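Local coordinates for protein mandelate racemase/muconate lactonizing enzyme (Polaromonas sp., PDB 2OG9) that probably catalyses racemisation or a related reaction of hydroxy-acid substrates, as an enolase-superfamily enzyme of the mandelate racemase type, at residues T16-S21 / A86-D91; L25-P30 / T45-L50; V236-P241 / F257-A262. One frame throughout, in Å; residues are numbered along the deposited sequence.

Interaction 1: residues T16-S21 / A86-D91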
# COMPACT_ATOMS: atom_id res chain seq x y z
N THR A 16 -35.85 25.94 -26.71
CA THR A 16 -37.05 26.75 -26.55
C THR A 16 -38.26 26.00 -26.02
O THR A 16 -39.19 26.61 -25.50
CB THR A 16 -37.43 27.41 -27.89
OG1 THR A 16 -37.59 26.40 -28.90
CG2 THR A 16 -36.34 28.38 -28.34
N TRP A 17 -38.25 24.68 -26.12
CA TRP A 17 -39.38 23.88 -25.68
C TRP A 17 -38.92 22.54 -25.11
O TRP A 17 -37.97 21.95 -25.60
CB TRP A 17 -40.31 23.62 -26.87
CG TRP A 17 -41.55 22.83 -26.57
CD1 TRP A 17 -42.69 23.28 -25.96
CD2 TRP A 17 -41.80 21.46 -26.91
NE1 TRP A 17 -43.63 22.28 -25.91
CE2 TRP A 17 -43.11 21.15 -26.49
CE3 TRP A 17 -41.04 20.46 -27.54
CZ2 TRP A 17 -43.68 19.88 -26.67
CZ3 TRP A 17 -41.61 19.20 -27.72
CH2 TRP A 17 -42.92 18.92 -27.29
N VAL A 18 -39.61 22.08 -24.08
CA VAL A 18 -39.29 20.81 -23.45
C VAL A 18 -40.58 20.15 -23.00
O VAL A 18 -41.44 20.80 -22.41
CB VAL A 18 -38.38 20.98 -22.21
CG1 VAL A 18 -38.09 19.63 -21.59
CG2 VAL A 18 -37.08 21.67 -22.59
N ARG A 19 -40.72 18.86 -23.29
CA ARG A 19 -41.91 18.11 -22.87
C ARG A 19 -41.51 16.80 -22.20
O ARG A 19 -40.70 16.05 -22.73
CB ARG A 19 -42.83 17.81 -24.06
CG ARG A 19 -44.01 16.92 -23.69
CD ARG A 19 -45.10 16.89 -24.76
NE ARG A 19 -46.20 16.02 -24.37
CZ ARG A 19 -46.17 14.69 -24.42
NH1 ARG A 19 -45.08 14.08 -24.86
NH2 ARG A 19 -47.21 13.98 -24.02
N ILE A 20 -42.08 16.54 -21.03
CA ILE A 20 -41.79 15.31 -20.32
C ILE A 20 -43.07 14.51 -20.18
O ILE A 20 -44.15 15.07 -19.96
CB ILE A 20 -41.22 15.56 -18.93
CG1 ILE A 20 -42.10 16.55 -18.17
CG2 ILE A 20 -39.78 16.04 -19.05
CD1 ILE A 20 -41.72 16.73 -16.74
N SER A 21 -42.95 13.20 -20.32
CA SER A 21 -44.09 12.30 -20.23
C SER A 21 -43.73 11.10 -19.37
O SER A 21 -42.63 10.56 -19.49
CB SER A 21 -44.46 11.79 -21.63
OG SER A 21 -44.50 12.83 -22.59
N ALA A 86 -35.09 24.97 -16.33
CA ALA A 86 -33.68 25.35 -16.34
C ALA A 86 -33.01 25.13 -17.69
O ALA A 86 -31.92 25.64 -17.94
CB ALA A 86 -32.92 24.58 -15.25
N LEU A 87 -33.67 24.38 -18.57
CA LEU A 87 -33.11 24.11 -19.89
C LEU A 87 -33.45 25.18 -20.92
O LEU A 87 -32.72 25.36 -21.89
CB LEU A 87 -33.59 22.74 -20.41
CG LEU A 87 -32.97 21.48 -19.81
CD1 LEU A 87 -33.68 20.24 -20.37
CD2 LEU A 87 -31.48 21.43 -20.14
N ILE A 88 -34.56 25.88 -20.72
CA ILE A 88 -34.97 26.90 -21.68
C ILE A 88 -33.94 28.00 -21.86
O ILE A 88 -33.43 28.56 -20.89
CB ILE A 88 -36.31 27.54 -21.27
CG1 ILE A 88 -37.39 26.46 -21.11
CG2 ILE A 88 -36.73 28.57 -22.32
CD1 ILE A 88 -37.63 25.63 -22.36
N GLY A 89 -33.62 28.31 -23.11
CA GLY A 89 -32.66 29.35 -23.41
C GLY A 89 -31.21 28.90 -23.49
O GLY A 89 -30.36 29.64 -23.97
N GLU A 90 -30.93 27.69 -23.02
CA GLU A 90 -29.57 27.16 -23.03
C GLU A 90 -29.14 26.57 -24.37
O GLU A 90 -29.96 26.12 -25.17
CB GLU A 90 -29.42 26.08 -21.95
CG GLU A 90 -29.57 26.58 -20.52
CD GLU A 90 -28.39 27.42 -20.07
OE1 GLU A 90 -27.29 27.27 -20.66
OE2 GLU A 90 -28.54 28.20 -19.12
N ASP A 91 -27.83 26.57 -24.60
CA ASP A 91 -27.24 26.02 -25.82
C ASP A 91 -27.25 24.49 -25.65
O ASP A 91 -26.53 23.95 -24.82
CB ASP A 91 -25.80 26.52 -25.96
CG ASP A 91 -25.19 26.17 -27.31
OD1 ASP A 91 -25.64 25.17 -27.92
OD2 ASP A 91 -24.26 26.87 -27.75
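The backbones of Thr16 and Ile88 approach to 5.3 Å between their CA atoms, where strand segment 16-21 meets a type II turn running from Leu87 to Glu90. No hydrogen bond joins the two segments. Two methyls, Ile88 CD1 and Val18 CG2, make the contact, against backbone, against each other and against the Leu87 CB methylene. Ile88 does most of the work. Its CG1 is anti to its own carbonyl carbon (chi1 -56°), and the next torsion (chi2 -59°) turns CD1 across to the strand. CD1 rests 3.6 Å from Thr16 O and also lies 3.9 Å from Trp17 N. The same methyl meets Val18 CG2 at 4.0 Å. The two side chains run antiparallel, flank by flank. Val18 CG1 stands anti to the backbone N (chi1 179°), which leaves CG2 as the branch that touches. CG2 also reaches Leu87 CB, at a looser 4.3 Å. Val18 therefore touches two successive residues of the turn. The turn is closed by the backbone bond from Glu90 N to Leu87 O, 3.1 Å. Gly89 sits within it at a positive phi.

Two strand residues, Thr16 and Trp17, share the single partner Glu55 of strand 46-56, a classic bulge. The apolar patch extends beyond the two segments: Val18 and Ile88 both touch Val381 of strand 375-382, and Leu87 packs on Leu98 and Leu102 of helix 95-104. The polar end of Trp17 is held by Gln380. On the turn side, Asp91 makes a salt bridge to Lys140 of a second subunit.

The contact rests on van der Waals packing and burial of aliphatic groups, and has no directional bond. It lays the connection between helices 73-83 and 95-104 against the antiparallel sheet of the N-terminal domain.

Interaction 2: residues L25-P30 / T45-L50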
# COMPACT_ATOMS: atom_id res chain seq x y z
N LEU A 25 -45.42 1.35 -19.24
CA LEU A 25 -45.36 0.21 -20.15
C LEU A 25 -45.86 -1.06 -19.50
O LEU A 25 -45.25 -1.57 -18.55
CB LEU A 25 -43.91 0.01 -20.61
CG LEU A 25 -43.58 -1.22 -21.45
CD1 LEU A 25 -44.29 -1.12 -22.79
CD2 LEU A 25 -42.07 -1.31 -21.65
N PRO A 26 -46.99 -1.60 -19.98
CA PRO A 26 -47.50 -2.84 -19.38
C PRO A 26 -46.69 -4.01 -19.91
O PRO A 26 -46.33 -4.04 -21.09
CB PRO A 26 -48.95 -2.86 -19.85
CG PRO A 26 -48.85 -2.29 -21.21
CD PRO A 26 -47.90 -1.11 -21.03
N LEU A 27 -46.37 -4.97 -19.05
CA LEU A 27 -45.60 -6.12 -19.48
C LEU A 27 -46.54 -7.27 -19.81
O LEU A 27 -47.44 -7.59 -19.02
CB LEU A 27 -44.60 -6.53 -18.40
CG LEU A 27 -43.58 -5.46 -18.00
CD1 LEU A 27 -42.64 -6.01 -16.95
CD2 LEU A 27 -42.79 -5.01 -19.23
N ALA A 28 -46.35 -7.88 -20.97
CA ALA A 28 -47.20 -8.99 -21.40
C ALA A 28 -47.07 -10.15 -20.42
O ALA A 28 -47.99 -10.96 -20.28
CB ALA A 28 -46.80 -9.45 -22.80
N THR A 29 -45.94 -10.21 -19.74
CA THR A 29 -45.68 -11.27 -18.78
C THR A 29 -45.11 -10.74 -17.46
O THR A 29 -43.98 -10.26 -17.42
CB THR A 29 -44.69 -12.31 -19.36
OG1 THR A 29 -44.23 -13.16 -18.31
CG2 THR A 29 -43.50 -11.60 -20.02
N PRO A 30 -45.90 -10.83 -16.38
CA PRO A 30 -45.46 -10.36 -15.06
C PRO A 30 -44.20 -11.11 -14.62
O PRO A 30 -44.03 -12.29 -14.95
CB PRO A 30 -46.65 -10.67 -14.17
CG PRO A 30 -47.81 -10.52 -15.10
CD PRO A 30 -47.31 -11.24 -16.33
N THR A 45 -45.48 -5.96 -13.03
CA THR A 45 -46.34 -6.04 -14.20
C THR A 45 -46.20 -4.87 -15.17
O THR A 45 -46.85 -4.85 -16.22
CB THR A 45 -47.81 -6.14 -13.79
OG1 THR A 45 -48.20 -4.94 -13.11
CG2 THR A 45 -48.02 -7.33 -12.86
N GLU A 46 -45.36 -3.89 -14.82
CA GLU A 46 -45.17 -2.73 -15.68
C GLU A 46 -43.86 -2.00 -15.40
O GLU A 46 -43.23 -2.23 -14.37
CB GLU A 46 -46.34 -1.76 -15.50
CG GLU A 46 -46.68 -1.45 -14.05
CD GLU A 46 -47.75 -0.39 -13.92
OE1 GLU A 46 -48.72 -0.41 -14.71
OE2 GLU A 46 -47.63 0.46 -13.01
N ILE A 47 -43.47 -1.14 -16.32
CA ILE A 47 -42.25 -0.36 -16.17
C ILE A 47 -42.57 1.10 -16.48
O ILE A 47 -43.16 1.40 -17.53
CB ILE A 47 -41.13 -0.84 -17.13
CG1 ILE A 47 -40.74 -2.28 -16.79
CG2 ILE A 47 -39.91 0.07 -17.02
CD1 ILE A 47 -39.68 -2.86 -17.70
N ALA A 48 -42.21 2.00 -15.57
CA ALA A 48 -42.47 3.42 -15.76
C ALA A 48 -41.36 4.03 -16.61
O ALA A 48 -40.20 3.99 -16.23
CB ALA A 48 -42.55 4.12 -14.40
N ILE A 49 -41.73 4.61 -17.75
CA ILE A 49 -40.74 5.23 -18.63
C ILE A 49 -40.90 6.74 -18.62
O ILE A 49 -42.01 7.25 -18.77
CB ILE A 49 -40.92 4.75 -20.10
CG1 ILE A 49 -40.96 3.22 -20.17
CG2 ILE A 49 -39.79 5.31 -20.95
CD1 ILE A 49 -39.67 2.53 -19.80
N LEU A 50 -39.81 7.47 -18.43
CA LEU A 50 -39.87 8.93 -18.46
C LEU A 50 -39.31 9.41 -19.79
O LEU A 50 -38.12 9.26 -20.06
CB LEU A 50 -39.05 9.54 -17.31
CG LEU A 50 -38.88 11.06 -17.42
CD1 LEU A 50 -40.23 11.74 -17.27
CD2 LEU A 50 -37.91 11.56 -16.35
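The Pro30 ring lays its CB-CG side against the Thr45 methyl, with Pro30 CB 3.8 Å from Thr45 CG2. Pro26 reaches Glu46 through its CA, which lies 4.2 Å from Glu46 CB. Among the peptide planes, the carbonyl of Leu25 takes the Ile47 N-H in its plane, with Leu25 O to Ile47 N 2.9 Å. The carbonyl of Thr45 is met differently: Leu27 N lies above its plane, 37° out of it, at 2.9 Å from Thr45 O. A further bond runs from Leu25 N to Ile47 O, 2.8 Å.

Leu25 and Ile47 form an antiparallel hydrogen-bonded pair. Pro26 and Glu46 form the adjoining non-hydrogen-bonded pair. Leu25 O also receives a CA-H contact from Glu46 CA at 3.1 Å. Glu46 N is buried here with no partner in the model.

On the face carrying Leu25 and Ile47 the side chains are apolar. Leu27 continues this layer past the end of its strand. Its first torsion (chi1 -60°) sets CG beside the backbone N, and from there the branch leans toward Ile47. The two side chains lie obliquely, with Leu27 CD2 4.1 Å from Ile47 CD1. Leu25 touches Leu340 and Ile47 touches Trp339, both in a loop of the same chain. On the other face, Glu46, its chain extended beyond CG, carries OE1 to a salt bridge with Arg376.

Two backbone bonds pair the ends of strands 15-26 and 46-56, and Leu27 N to Thr45 O extends the pairing just beyond them. This is an antiparallel pairing of the N-terminal domain. The chemistry is divided between its faces. Aliphatic groups bury one face against a neighbouring loop, while the other bears the charge of Glu46, matched by Arg376.

Interaction 3: residues V236-P241 / F257-A262. With CA (calcium ion), chain C.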
# COMPACT_ATOMS: atom_id res chain seq x y z
N VAL A 236 -19.79 -17.61 -20.14
CA VAL A 236 -19.25 -16.33 -20.58
C VAL A 236 -19.03 -15.51 -19.31
O VAL A 236 -18.02 -14.83 -19.16
CB VAL A 236 -20.22 -15.59 -21.51
CG1 VAL A 236 -19.63 -14.25 -21.91
CG2 VAL A 236 -20.51 -16.44 -22.74
N TRP A 237 -20.00 -15.59 -18.39
CA TRP A 237 -19.88 -14.88 -17.13
C TRP A 237 -20.91 -15.34 -16.10
O TRP A 237 -21.87 -16.04 -16.44
CB TRP A 237 -20.01 -13.36 -17.33
CG TRP A 237 -21.38 -12.85 -17.71
CD1 TRP A 237 -22.56 -13.04 -17.03
CD2 TRP A 237 -21.70 -12.03 -18.84
NE1 TRP A 237 -23.59 -12.38 -17.67
CE2 TRP A 237 -23.09 -11.75 -18.78
CE3 TRP A 237 -20.95 -11.50 -19.90
CZ2 TRP A 237 -23.74 -10.96 -19.75
CZ3 TRP A 237 -21.60 -10.71 -20.85
CH2 TRP A 237 -22.98 -10.45 -20.77
N ILE A 238 -20.66 -14.97 -14.85
CA ILE A 238 -21.57 -15.24 -13.75
C ILE A 238 -21.94 -13.83 -13.31
O ILE A 238 -21.09 -13.07 -12.83
CB ILE A 238 -20.87 -16.01 -12.61
CG1 ILE A 238 -20.55 -17.44 -13.09
CG2 ILE A 238 -21.76 -16.02 -11.36
CD1 ILE A 238 -19.78 -18.29 -12.08
N GLU A 239 -23.20 -13.48 -13.49
CA GLU A 239 -23.71 -12.14 -13.20
C GLU A 239 -24.34 -11.94 -11.82
O GLU A 239 -25.15 -12.76 -11.37
CB GLU A 239 -24.72 -11.78 -14.29
CG GLU A 239 -25.28 -10.37 -14.27
CD GLU A 239 -26.21 -10.13 -15.45
OE1 GLU A 239 -25.95 -10.72 -16.52
OE2 GLU A 239 -27.18 -9.36 -15.32
N GLU A 240 -23.97 -10.85 -11.16
CA GLU A 240 -24.49 -10.49 -9.85
C GLU A 240 -24.55 -11.64 -8.85
O GLU A 240 -25.61 -11.92 -8.28
CB GLU A 240 -25.89 -9.89 -10.00
CG GLU A 240 -25.91 -8.48 -10.56
CD GLU A 240 -25.54 -7.44 -9.51
OE1 GLU A 240 -26.22 -6.38 -9.47
OE2 GLU A 240 -24.58 -7.67 -8.74
N PRO A 241 -23.43 -12.33 -8.62
CA PRO A 241 -23.46 -13.44 -7.67
C PRO A 241 -23.73 -12.97 -6.24
O PRO A 241 -24.29 -13.72 -5.43
CB PRO A 241 -22.08 -14.07 -7.82
CG PRO A 241 -21.21 -12.87 -8.18
CD PRO A 241 -22.08 -12.16 -9.19
N PHE A 257 -11.63 -17.22 -9.38
CA PHE A 257 -12.14 -18.00 -10.51
C PHE A 257 -11.81 -17.56 -11.93
O PHE A 257 -11.62 -16.38 -12.22
CB PHE A 257 -13.65 -18.13 -10.34
CG PHE A 257 -14.06 -18.79 -9.05
CD1 PHE A 257 -13.91 -20.16 -8.88
CD2 PHE A 257 -14.57 -18.04 -8.00
CE1 PHE A 257 -14.26 -20.78 -7.68
CE2 PHE A 257 -14.93 -18.64 -6.80
CZ PHE A 257 -14.77 -20.02 -6.64
N ASP A 258 -11.74 -18.55 -12.83
CA ASP A 258 -11.47 -18.31 -14.24
C ASP A 258 -12.67 -17.62 -14.88
O ASP A 258 -12.52 -16.72 -15.71
CB ASP A 258 -11.22 -19.63 -14.98
CG ASP A 258 -9.88 -20.26 -14.64
OD1 ASP A 258 -9.05 -19.61 -13.97
OD2 ASP A 258 -9.66 -21.41 -15.07
N THR A 259 -13.86 -18.08 -14.51
CA THR A 259 -15.10 -17.52 -15.05
C THR A 259 -15.25 -16.04 -14.73
O THR A 259 -15.15 -15.63 -13.57
CB THR A 259 -16.33 -18.25 -14.49
OG1 THR A 259 -16.21 -19.66 -14.75
CG2 THR A 259 -17.61 -17.73 -15.15
N PRO A 260 -15.50 -15.22 -15.76
CA PRO A 260 -15.67 -13.79 -15.54
C PRO A 260 -16.86 -13.49 -14.63
O PRO A 260 -17.88 -14.19 -14.67
CB PRO A 260 -15.90 -13.25 -16.95
CG PRO A 260 -15.07 -14.17 -17.79
CD PRO A 260 -15.39 -15.53 -17.19
N ILE A 261 -16.71 -12.46 -13.81
CA ILE A 261 -17.76 -12.02 -12.91
C ILE A 261 -18.28 -10.73 -13.54
O ILE A 261 -17.50 -9.87 -13.94
CB ILE A 261 -17.21 -11.71 -11.52
CG1 ILE A 261 -16.61 -12.98 -10.92
CG2 ILE A 261 -18.32 -11.13 -10.62
CD1 ILE A 261 -17.58 -14.15 -10.86
N ALA A 262 -19.60 -10.62 -13.65
CA ALA A 262 -20.21 -9.44 -14.23
C ALA A 262 -21.10 -8.79 -13.19
O ALA A 262 -21.86 -9.46 -12.51
CB ALA A 262 -21.05 -9.84 -15.44
CA CA C . -10.57 -14.26 -12.70
O HOH W 1 -10.73 -14.92 -14.92
O HOH W 2 -12.98 -13.77 -12.83
O HOH W 3 -10.64 -11.86 -13.03
O HOH W 4 -8.34 -13.48 -13.38
O HOH W 5 -8.62 -15.37 -11.92
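Ala262 presses its methyl over one face of the Trp237 indole. Its CB lies 3.9 Å from the centroid of the five-membered ring, 15° off the normal, as a CH-pi contact. Trp237 CG sits between its backbone N and carbonyl carbon (chi1 70°), which turns the ring over this small bump. On the opposite side of the strands, Thr259 CG2 fits against Ile238 CG1 at 3.6 Å, the two side chains crossing at about a right angle. Ile261 fills the next place: its CD1 meets Ile238 CB, and its CG2 touches Pro241 CD at 4.2 Å. At the other end, the Pro260 ring butts against Val236 O, with CG 3.3 Å away.

Backbone bonds of a parallel pairing run alongside: Ile238 N to Pro260 O, Ala262 N to Ile238 O and Glu240 N to Ala262 O. At the start of segment 257-262, just after helix 247-256, Phe257 O binds a calcium ion at 2.4 Å, with Ala254 O and five waters.

The contact joins two adjacent strands of the TIM barrel, in a beta-alpha-beta unit. Helix 247-256 connects them and covers Pro241 and Ile261. Helix 220-230 packs on Ile238, and strand 210-213 flanks strand 238-239.

Overall arrangement
Interactions 1 and 2 belong to the N-terminal domain and share strand 15-26 and its antiparallel sheet. Their centres are about 27 Å apart, yet they touch: Ser21 O lies 3.5 Å from Leu50 CD1. Along the chain, both segments of interaction 2 fall between those of interaction 1. Interaction 3 comes later, in the barrel domain, between neighbouring strands of its parallel sheet. Its centre is about 42 Å from that of interaction 1, across the middle of the chain, and about 29 Å from that of interaction 2. The three contacts thus sample the two-domain build of the enolase superfamily: a capping domain with its sheet, and a TIM barrel.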